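Aspartokinase 1, chloroplastic (Arabidopsis thaliana, PDB 2CDQ) catalyses the ATP-dependent phosphorylation of L-aspartate to 4-phospho-L-aspartate, the first step of the aspartate-family pathway to lysine, threonine, methionine and isoleucine. Local coordinates at residues A[69-79]-A[91-101]; A[210-218]-A[227-236]. All blocks are in the same frame, centred on the assembly; numbering follows the deposited sequence.

Interactions 1 and 2 follow one another along the amino acid kinase domain and meet at a bound lysine. Their centres lie about 20 Å apart and their nearest atoms about 5 Å apart, so they do not touch, but both reach the ligand. Interaction 1 offers Thr70, at the start of helix 69-80; interaction 2 brings Gly232, Ser233 and the ring of Phe215. Glu148, the substrate-binding residue, is hydrogen-bonded to the lysine through OE1 and touches both Thr70 and Phe215, which ties the two contacts together across the pocket. Ser64, assigned to ATP binding by similarity, lies beside Ser233 in the same pocket, their side chains about 3 Å apart.

Interaction 1: A[69-79]-A[91-101]; sequences TTNNLLLAGEK and IEELSIIKELH. With LYS (lysine), chain D.
Segments 69-79 and 91-101, on successive helices of the amino acid kinase domain, pack antiparallel, with Glu93 set as a knob into the hole formed by Asn72, Leu75, Ala76 and Lys79. The axes of 69-79 and 92-101 pass 8.5 Å apart, at 146° between their N-to-C directions. The first torsion of Glu93 (chi1 -84°) brings CG alongside Leu75 CB, and a bend at the second turns the carboxylate toward the extended chain of Lys79. There OE2 receives Lys79 NZ at 3.2 Å on its syn lone pair, a salt bridge at the exposed margin. Only a loop region parts helix 69-80 from helix 92-108, so the pair is a helical hairpin; Leu122 and Leu126 of helix 113-132 pack on its buried side. Further along, Ile97 points CD1 between Asn72 CB, 3.5 Å away, and Leu73 CD2, 3.8 Å away. At the other end Thr69 CG2 meets Leu100 CD1 and comes to the edge of the His101 ring, near its plane. That ring is fixed in rotation by ND1, which bonds to Ile97 O at 2.9 Å (164° at the hydrogen), while NE2 shares a water with Thr69 OG1, which is also hydrogen-bonded to Met66 O.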
loop_
_atom_site.group_PDB
_atom_site.type_symbol
_atom_site.label_atom_id
_atom_site.label_comp_id
_atom_site.label_asym_id
_atom_site.label_seq_id
_atom_site.Cartn_x
_atom_site.Cartn_y
_atom_site.Cartn_z
ATOM N N THR A 69 -28.694 0.772 23.227
ATOM C CA THR A 69 -29.588 1.921 23.085
ATOM C C THR A 69 -29.008 2.934 22.105
ATOM O O THR A 69 -29.750 3.529 21.331
ATOM C CB THR A 69 -29.971 2.594 24.427
ATOM O OG1 THR A 69 -28.801 2.813 25.220
ATOM C CG2 THR A 69 -30.920 1.718 25.204
ATOM N N THR A 70 -27.686 3.104 22.116
ATOM C CA THR A 70 -27.023 3.982 21.148
ATOM C C THR A 70 -27.399 3.593 19.727
ATOM O O THR A 70 -27.813 4.436 18.938
ATOM C CB THR A 70 -25.488 3.988 21.303
ATOM O OG1 THR A 70 -25.132 4.726 22.479
ATOM C CG2 THR A 70 -24.815 4.640 20.103
ATOM N N ASN A 71 -27.276 2.314 19.406
ATOM C CA ASN A 71 -27.643 1.852 18.080
ATOM C C ASN A 71 -29.134 2.007 17.818
ATOM O O ASN A 71 -29.543 2.330 16.703
ATOM C CB ASN A 71 -27.211 0.404 17.860
ATOM C CG ASN A 71 -26.925 0.110 16.407
ATOM O OD1 ASN A 71 -27.655 -0.635 15.755
ATOM N ND2 ASN A 71 -25.870 0.725 15.879
ATOM N N ASN A 72 -29.936 1.788 18.856
ATOM C CA ASN A 72 -31.385 1.890 18.737
ATOM C C ASN A 72 -31.839 3.313 18.459
ATOM O O ASN A 72 -32.757 3.522 17.671
ATOM C CB ASN A 72 -32.078 1.335 19.981
ATOM C CG ASN A 72 -32.059 -0.180 20.037
ATOM O OD1 ASN A 72 -32.022 -0.862 19.008
ATOM N ND2 ASN A 72 -32.093 -0.716 21.249
ATOM N N LEU A 73 -31.178 4.279 19.104
ATOM C CA LEU A 73 -31.422 5.704 18.879
ATOM C C LEU A 73 -31.173 6.079 17.411
ATOM O O LEU A 73 -32.042 6.658 16.761
ATOM C CB LEU A 73 -30.541 6.545 19.807
ATOM C CG LEU A 73 -30.800 6.505 21.313
ATOM C CD1 LEU A 73 -29.587 6.992 22.077
ATOM C CD2 LEU A 73 -32.022 7.323 21.694
ATOM N N LEU A 74 -29.994 5.726 16.897
ATOM C CA LEU A 74 -29.642 5.952 15.497
ATOM C C LEU A 74 -30.618 5.272 14.547
ATOM O O LEU A 74 -31.010 5.852 13.536
ATOM C CB LEU A 74 -28.221 5.464 15.207
ATOM C CG LEU A 74 -27.026 6.287 15.708
ATOM C CD1 LEU A 74 -25.759 5.442 15.738
ATOM C CD2 LEU A 74 -26.805 7.530 14.863
ATOM N N LEU A 75 -31.011 4.041 14.870
ATOM C CA LEU A 75 -31.990 3.321 14.059
ATOM C C LEU A 75 -33.336 4.044 14.062
ATOM O O LEU A 75 -33.959 4.189 13.009
ATOM C CB LEU A 75 -32.138 1.863 14.516
ATOM C CG LEU A 75 -31.121 0.855 13.955
ATOM C CD1 LEU A 75 -31.010 -0.372 14.848
ATOM C CD2 LEU A 75 -31.444 0.445 12.524
ATOM N N ALA A 76 -33.753 4.511 15.241
ATOM C CA ALA A 76 -34.974 5.309 15.403
ATOM C C ALA A 76 -34.924 6.593 14.572
ATOM O O ALA A 76 -35.947 7.034 14.025
ATOM C CB ALA A 76 -35.213 5.634 16.879
ATOM N N GLY A 77 -33.727 7.179 14.483
ATOM C CA GLY A 77 -33.486 8.359 13.660
ATOM C C GLY A 77 -33.778 8.099 12.198
ATOM O O GLY A 77 -34.630 8.762 11.609
ATOM N N GLU A 78 -33.082 7.120 11.621
ATOM C CA GLU A 78 -33.287 6.741 10.221
ATOM C C GLU A 78 -34.753 6.469 9.894
ATOM O O GLU A 78 -35.239 6.895 8.849
ATOM C CB GLU A 78 -32.444 5.518 9.841
ATOM C CG GLU A 78 -31.140 5.832 9.114
ATOM C CD GLU A 78 -29.909 5.586 9.979
ATOM O OE1 GLU A 78 -29.684 4.422 10.393
ATOM O OE2 GLU A 78 -29.158 6.556 10.229
ATOM N N LYS A 79 -35.446 5.762 10.787
ATOM C CA LYS A 79 -36.841 5.384 10.560
ATOM C C LYS A 79 -37.757 6.599 10.572
ATOM O O LYS A 79 -38.673 6.706 9.747
ATOM C CB LYS A 79 -37.309 4.338 11.579
ATOM C CG LYS A 79 -36.994 2.903 11.164
ATOM C CD LYS A 79 -37.708 1.875 12.036
ATOM C CE LYS A 79 -37.228 0.455 11.731
ATOM N NZ LYS A 79 -37.883 -0.567 12.600
ATOM N N ILE A 91 -42.503 4.010 16.485
ATOM C CA ILE A 91 -41.207 3.482 16.045
ATOM C C ILE A 91 -40.727 2.380 16.989
ATOM O O ILE A 91 -40.572 2.600 18.194
ATOM C CB ILE A 91 -40.129 4.585 15.907
ATOM C CG1 ILE A 91 -40.516 5.572 14.800
ATOM C CG2 ILE A 91 -38.766 3.963 15.612
ATOM C CD1 ILE A 91 -39.618 6.797 14.702
ATOM N N GLU A 92 -40.517 1.196 16.416
ATOM C CA GLU A 92 -40.065 0.003 17.137
ATOM C C GLU A 92 -38.938 0.269 18.127
ATOM O O GLU A 92 -39.029 -0.115 19.296
ATOM C CB GLU A 92 -39.633 -1.075 16.142
ATOM C CG GLU A 92 -40.571 -2.267 16.057
ATOM C CD GLU A 92 -40.267 -3.313 17.119
ATOM O OE1 GLU A 92 -39.672 -4.353 16.762
ATOM O OE2 GLU A 92 -40.602 -3.088 18.307
ATOM N N GLU A 93 -37.886 0.930 17.653
ATOM C CA GLU A 93 -36.732 1.255 18.485
ATOM C C GLU A 93 -37.076 2.209 19.630
ATOM O O GLU A 93 -36.539 2.075 20.730
ATOM C CB GLU A 93 -35.595 1.818 17.629
ATOM C CG GLU A 93 -34.717 0.758 16.964
ATOM C CD GLU A 93 -35.421 -0.030 15.859
ATOM O OE1 GLU A 93 -34.984 -1.172 15.588
ATOM O OE2 GLU A 93 -36.400 0.480 15.262
ATOM N N LEU A 94 -37.973 3.159 19.372
ATOM C CA LEU A 94 -38.434 4.081 20.409
ATOM C C LEU A 94 -39.200 3.355 21.519
ATOM O O LEU A 94 -39.013 3.656 22.701
ATOM C CB LEU A 94 -39.275 5.211 19.810
ATOM C CG LEU A 94 -39.989 6.164 20.772
ATOM C CD1 LEU A 94 -39.008 6.974 21.611
ATOM C CD2 LEU A 94 -40.915 7.076 19.995
ATOM N N SER A 95 -40.050 2.402 21.135
ATOM C CA SER A 95 -40.769 1.557 22.101
ATOM C C SER A 95 -39.811 0.726 22.958
ATOM O O SER A 95 -40.049 0.522 24.152
ATOM C CB SER A 95 -41.763 0.634 21.388
ATOM O OG SER A 95 -42.796 1.379 20.770
ATOM N N ILE A 96 -38.731 0.254 22.339
ATOM C CA ILE A 96 -37.732 -0.547 23.032
ATOM C C ILE A 96 -36.983 0.303 24.065
ATOM O O ILE A 96 -36.862 -0.091 25.231
ATOM C CB ILE A 96 -36.758 -1.227 22.032
ATOM C CG1 ILE A 96 -37.497 -2.296 21.217
ATOM C CG2 ILE A 96 -35.566 -1.833 22.759
ATOM C CD1 ILE A 96 -36.820 -2.675 19.913
ATOM N N ILE A 97 -36.511 1.474 23.638
ATOM C CA ILE A 97 -35.749 2.369 24.508
ATOM C C ILE A 97 -36.609 2.864 25.672
ATOM O O ILE A 97 -36.147 2.894 26.817
ATOM C CB ILE A 97 -35.137 3.550 23.724
ATOM C CG1 ILE A 97 -34.078 3.040 22.750
ATOM C CG2 ILE A 97 -34.507 4.577 24.674
ATOM C CD1 ILE A 97 -33.803 3.974 21.602
ATOM N N LYS A 98 -37.856 3.235 25.379
ATOM C CA LYS A 98 -38.800 3.660 26.414
ATOM C C LYS A 98 -38.969 2.605 27.510
ATOM O O LYS A 98 -38.825 2.913 28.695
ATOM C CB LYS A 98 -40.161 4.017 25.808
ATOM C CG LYS A 98 -40.246 5.430 25.257
ATOM C CD LYS A 98 -41.398 5.582 24.270
ATOM C CE LYS A 98 -42.684 6.007 24.947
ATOM N NZ LYS A 98 -43.797 6.004 23.964
ATOM N N GLU A 99 -39.248 1.361 27.120
ATOM C CA GLU A 99 -39.539 0.330 28.110
ATOM C C GLU A 99 -38.301 -0.142 28.877
ATOM O O GLU A 99 -38.412 -0.444 30.066
ATOM C CB GLU A 99 -40.375 -0.832 27.525
ATOM C CG GLU A 99 -39.626 -2.100 27.108
ATOM C CD GLU A 99 -39.273 -3.016 28.281
ATOM O OE1 GLU A 99 -40.181 -3.397 29.055
ATOM O OE2 GLU A 99 -38.080 -3.362 28.422
ATOM N N LEU A 100 -37.136 -0.188 28.221
ATOM C CA LEU A 100 -35.899 -0.600 28.898
ATOM C C LEU A 100 -35.625 0.311 30.089
ATOM O O LEU A 100 -35.354 -0.159 31.195
ATOM C CB LEU A 100 -34.701 -0.568 27.948
ATOM C CG LEU A 100 -33.450 -1.438 28.185
ATOM C CD1 LEU A 100 -32.260 -0.876 27.426
ATOM C CD2 LEU A 100 -33.064 -1.618 29.634
ATOM N N HIS A 101 -35.725 1.616 29.859
ATOM C CA HIS A 101 -35.386 2.603 30.872
ATOM C C HIS A 101 -36.460 2.756 31.946
ATOM O O HIS A 101 -36.141 2.908 33.134
ATOM C CB HIS A 101 -35.020 3.931 30.213
ATOM C CG HIS A 101 -33.735 3.868 29.452
ATOM N ND1 HIS A 101 -33.660 3.403 28.156
ATOM C CD2 HIS A 101 -32.465 4.159 29.820
ATOM C CE1 HIS A 101 -32.403 3.436 27.751
ATOM N NE2 HIS A 101 -31.656 3.889 28.742
HETATM N N LYS D . -22.339 4.546 24.245
HETATM C CA LYS D . -22.211 3.538 23.153
HETATM C C LYS D . -22.074 2.106 23.705
HETATM O O LYS D . -22.938 1.649 24.458
HETATM C CB LYS D . -21.053 3.908 22.217
HETATM C CG LYS D . -19.768 4.331 22.930
HETATM C CD LYS D . -18.600 4.416 21.965
HETATM C CE LYS D . -18.151 3.037 21.497
HETATM N NZ LYS D . -17.019 3.134 20.536
HETATM O OXT LYS D . -21.127 1.360 23.436
HETATM O O HOH W 1 -28.987 4.334 28.050
#

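Interaction 2: A[210-218]-A[227-236]; sequences PIVTGFLGK and TLGRGGSDLT. With LYS (lysine), chain D.
Phe215 O is gripped twice from the 227-236 segment: Leu228 N donates a hydrogen bond to it at 2.9 Å, with 145° at the hydrogen, and Thr227 CA makes a CA-H...O contact. The Leu228 N-H comes from above the carbonyl plane, 37° out of it, and so misses the lone pairs. Beside this bond Leu216 and Thr227 form an antiparallel non-hydrogen-bonded pair, and Leu216 CD2 packs on Thr227 CG2. With CG anti to the backbone N, the Phe215 ring reaches the 227-232 loop and lies between Thr227 and the bound lysine. Thr227 CB makes a CH-pi contact with one face, 3.9 Å from the ring centroid and 8° off the normal, while the aliphatic chain of the lysine lies over the opposite face, its CD 4.2 Å above the plane. Gly229 O sits at the ring edge. Gly232, with no side chain, lets its CA approach both Phe215 CD1 and the lysine CD, each at 3.6 Å. Ser233 CA gives a second CA-H...O contact, to Gly214 O, and Ser233 OG hydrogen-bonds to Ser64 OG, in the wall of the same lysine pocket. A water lies within hydrogen-bonding distance of Thr213 O and Leu216 O, where the strand is interrupted. The break in strand 209-219 thus meets the glycine-rich loop leading into helix 232-244, with strand 59-63 alongside in parallel and helix 137-161 supplying Glu148 against Phe215 and Val144 against Thr227.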
loop_
_atom_site.group_PDB
_atom_site.type_symbol
_atom_site.label_atom_id
_atom_site.label_comp_id
_atom_site.label_asym_id
_atom_site.label_seq_id
_atom_site.Cartn_x
_atom_site.Cartn_y
_atom_site.Cartn_z
ATOM N N PRO A 210 -18.186 10.579 40.939
ATOM C CA PRO A 210 -18.630 11.157 39.667
ATOM C C PRO A 210 -19.032 10.087 38.644
ATOM O O PRO A 210 -18.309 9.100 38.452
ATOM C CB PRO A 210 -17.399 11.942 39.182
ATOM C CG PRO A 210 -16.509 12.064 40.386
ATOM C CD PRO A 210 -16.748 10.810 41.158
ATOM N N ILE A 211 -20.192 10.281 38.017
ATOM C CA ILE A 211 -20.688 9.379 36.985
ATOM C C ILE A 211 -20.837 10.180 35.697
ATOM O O ILE A 211 -21.809 10.916 35.530
ATOM C CB ILE A 211 -22.048 8.737 37.384
ATOM C CG1 ILE A 211 -22.031 8.235 38.839
ATOM C CG2 ILE A 211 -22.438 7.619 36.412
ATOM C CD1 ILE A 211 -21.034 7.115 39.147
ATOM N N VAL A 212 -19.864 10.033 34.795
ATOM C CA VAL A 212 -19.775 10.866 33.589
ATOM C C VAL A 212 -20.212 10.140 32.306
ATOM O O VAL A 212 -19.848 8.980 32.074
ATOM C CB VAL A 212 -18.339 11.429 33.388
ATOM C CG1 VAL A 212 -18.362 12.641 32.463
ATOM C CG2 VAL A 212 -17.710 11.810 34.725
ATOM N N THR A 213 -20.994 10.846 31.483
ATOM C CA THR A 213 -21.380 10.393 30.144
ATOM C C THR A 213 -20.128 10.242 29.284
ATOM O O THR A 213 -19.209 11.059 29.375
ATOM C CB THR A 213 -22.302 11.407 29.459
ATOM O OG1 THR A 213 -21.611 12.652 29.329
ATOM C CG2 THR A 213 -23.579 11.617 30.258
ATOM N N GLY A 214 -20.105 9.224 28.430
ATOM C CA GLY A 214 -18.859 8.801 27.819
ATOM C C GLY A 214 -18.590 9.281 26.409
ATOM O O GLY A 214 -17.446 9.531 26.025
ATOM N N PHE A 215 -19.636 9.417 25.621
ATOM C CA PHE A 215 -19.445 9.539 24.183
ATOM C C PHE A 215 -19.529 11.014 23.751
ATOM O O PHE A 215 -19.523 11.324 22.561
ATOM C CB PHE A 215 -20.498 8.640 23.512
ATOM C CG PHE A 215 -20.289 8.391 22.052
ATOM C CD1 PHE A 215 -19.055 8.569 21.449
ATOM C CD2 PHE A 215 -21.352 7.933 21.278
ATOM C CE1 PHE A 215 -18.894 8.325 20.089
ATOM C CE2 PHE A 215 -21.200 7.681 19.930
ATOM C CZ PHE A 215 -19.972 7.875 19.332
ATOM N N LEU A 216 -19.546 11.920 24.728
ATOM C CA LEU A 216 -20.061 13.273 24.504
ATOM C C LEU A 216 -19.110 14.441 24.768
ATOM O O LEU A 216 -18.200 14.357 25.600
ATOM C CB LEU A 216 -21.352 13.479 25.302
ATOM C CG LEU A 216 -22.434 12.405 25.204
ATOM C CD1 LEU A 216 -23.595 12.766 26.111
ATOM C CD2 LEU A 216 -22.906 12.214 23.770
ATOM N N GLY A 217 -19.359 15.535 24.048
ATOM C CA GLY A 217 -18.630 16.792 24.203
ATOM C C GLY A 217 -19.468 17.980 23.757
ATOM O O GLY A 217 -20.598 17.816 23.278
ATOM N N LYS A 218 -18.914 19.181 23.924
ATOM C CA LYS A 218 -19.588 20.417 23.524
ATOM C C LYS A 218 -18.753 21.192 22.508
ATOM O O LYS A 218 -17.562 21.454 22.736
ATOM C CB LYS A 218 -19.899 21.292 24.747
ATOM C CG LYS A 218 -20.867 22.449 24.462
ATOM C CD LYS A 218 -21.382 23.116 25.739
ATOM C CE LYS A 218 -20.387 24.129 26.290
ATOM N NZ LYS A 218 -20.894 24.772 27.533
ATOM N N THR A 227 -20.578 14.188 19.778
ATOM C CA THR A 227 -20.016 12.862 20.069
ATOM C C THR A 227 -18.558 12.775 19.634
ATOM O O THR A 227 -18.169 13.374 18.635
ATOM C CB THR A 227 -20.812 11.701 19.430
ATOM O OG1 THR A 227 -20.850 11.860 18.009
ATOM C CG2 THR A 227 -22.218 11.653 19.973
ATOM N N LEU A 228 -17.765 12.012 20.381
ATOM C CA LEU A 228 -16.308 12.001 20.214
ATOM C C LEU A 228 -15.777 11.097 19.091
ATOM O O LEU A 228 -14.565 10.918 18.961
ATOM C CB LEU A 228 -15.626 11.664 21.550
ATOM C CG LEU A 228 -16.006 12.530 22.760
ATOM C CD1 LEU A 228 -15.393 11.992 24.038
ATOM C CD2 LEU A 228 -15.627 13.990 22.563
ATOM N N GLY A 229 -16.683 10.555 18.275
ATOM C CA GLY A 229 -16.322 9.660 17.174
ATOM C C GLY A 229 -15.839 8.322 17.695
ATOM O O GLY A 229 -16.150 7.942 18.825
ATOM N N ARG A 230 -15.079 7.599 16.873
ATOM C CA ARG A 230 -14.387 6.392 17.325
ATOM C C ARG A 230 -13.570 6.763 18.555
ATOM O O ARG A 230 -13.201 7.931 18.742
ATOM C CB ARG A 230 -13.460 5.858 16.232
ATOM C CG ARG A 230 -14.156 5.485 14.940
ATOM C CD ARG A 230 -13.186 5.512 13.761
ATOM N NE ARG A 230 -13.837 5.336 12.456
ATOM C CZ ARG A 230 -14.843 4.499 12.194
ATOM N NH1 ARG A 230 -15.343 3.713 13.141
ATOM N NH2 ARG A 230 -15.346 4.437 10.967
ATOM N N GLY A 231 -13.283 5.787 19.399
ATOM C CA GLY A 231 -12.612 6.100 20.655
ATOM C C GLY A 231 -13.641 6.245 21.754
ATOM O O GLY A 231 -13.416 5.802 22.877
ATOM N N GLY A 232 -14.765 6.874 21.418
ATOM C CA GLY A 232 -15.967 6.863 22.245
ATOM C C GLY A 232 -15.734 7.064 23.724
ATOM O O GLY A 232 -14.970 7.945 24.129
ATOM N N SER A 233 -16.386 6.234 24.532
ATOM C CA SER A 233 -16.298 6.352 25.981
ATOM C C SER A 233 -14.893 6.078 26.511
ATOM O O SER A 233 -14.503 6.640 27.542
ATOM C CB SER A 233 -17.325 5.453 26.667
ATOM O OG SER A 233 -18.639 5.826 26.299
ATOM N N ASP A 234 -14.133 5.237 25.809
ATOM C CA ASP A 234 -12.737 4.978 26.179
ATOM C C ASP A 234 -11.959 6.298 26.225
ATOM O O ASP A 234 -11.249 6.576 27.199
ATOM C CB ASP A 234 -12.060 3.988 25.210
ATOM C CG ASP A 234 -12.651 2.571 25.271
ATOM O OD1 ASP A 234 -13.063 2.101 26.359
ATOM O OD2 ASP A 234 -12.676 1.909 24.212
ATOM N N LEU A 235 -12.120 7.115 25.180
ATOM C CA LEU A 235 -11.476 8.427 25.101
ATOM C C LEU A 235 -11.821 9.323 26.296
ATOM O O LEU A 235 -10.939 9.975 26.864
ATOM C CB LEU A 235 -11.837 9.134 23.790
ATOM C CG LEU A 235 -11.182 10.495 23.513
ATOM C CD1 LEU A 235 -9.662 10.410 23.567
ATOM C CD2 LEU A 235 -11.646 11.059 22.170
ATOM N N THR A 236 -13.099 9.340 26.668
ATOM C CA THR A 236 -13.564 10.083 27.833
ATOM C C THR A 236 -12.801 9.662 29.074
ATOM O O THR A 236 -12.376 10.514 29.858
ATOM C CB THR A 236 -15.065 9.876 28.054
ATOM O OG1 THR A 236 -15.763 10.358 26.910
ATOM C CG2 THR A 236 -15.551 10.639 29.264
HETATM N N LYS D . -22.339 4.546 24.245
HETATM C CA LYS D . -22.211 3.538 23.153
HETATM C C LYS D . -22.074 2.106 23.705
HETATM O O LYS D . -22.938 1.649 24.458
HETATM C CB LYS D . -21.053 3.908 22.217
HETATM C CG LYS D . -19.768 4.331 22.930
HETATM C CD LYS D . -18.600 4.416 21.965
HETATM C CE LYS D . -18.151 3.037 21.497
HETATM N NZ LYS D . -17.019 3.134 20.536
HETATM O OXT LYS D . -21.127 1.360 23.436
HETATM O O HOH W 2 -17.395 12.392 27.318
#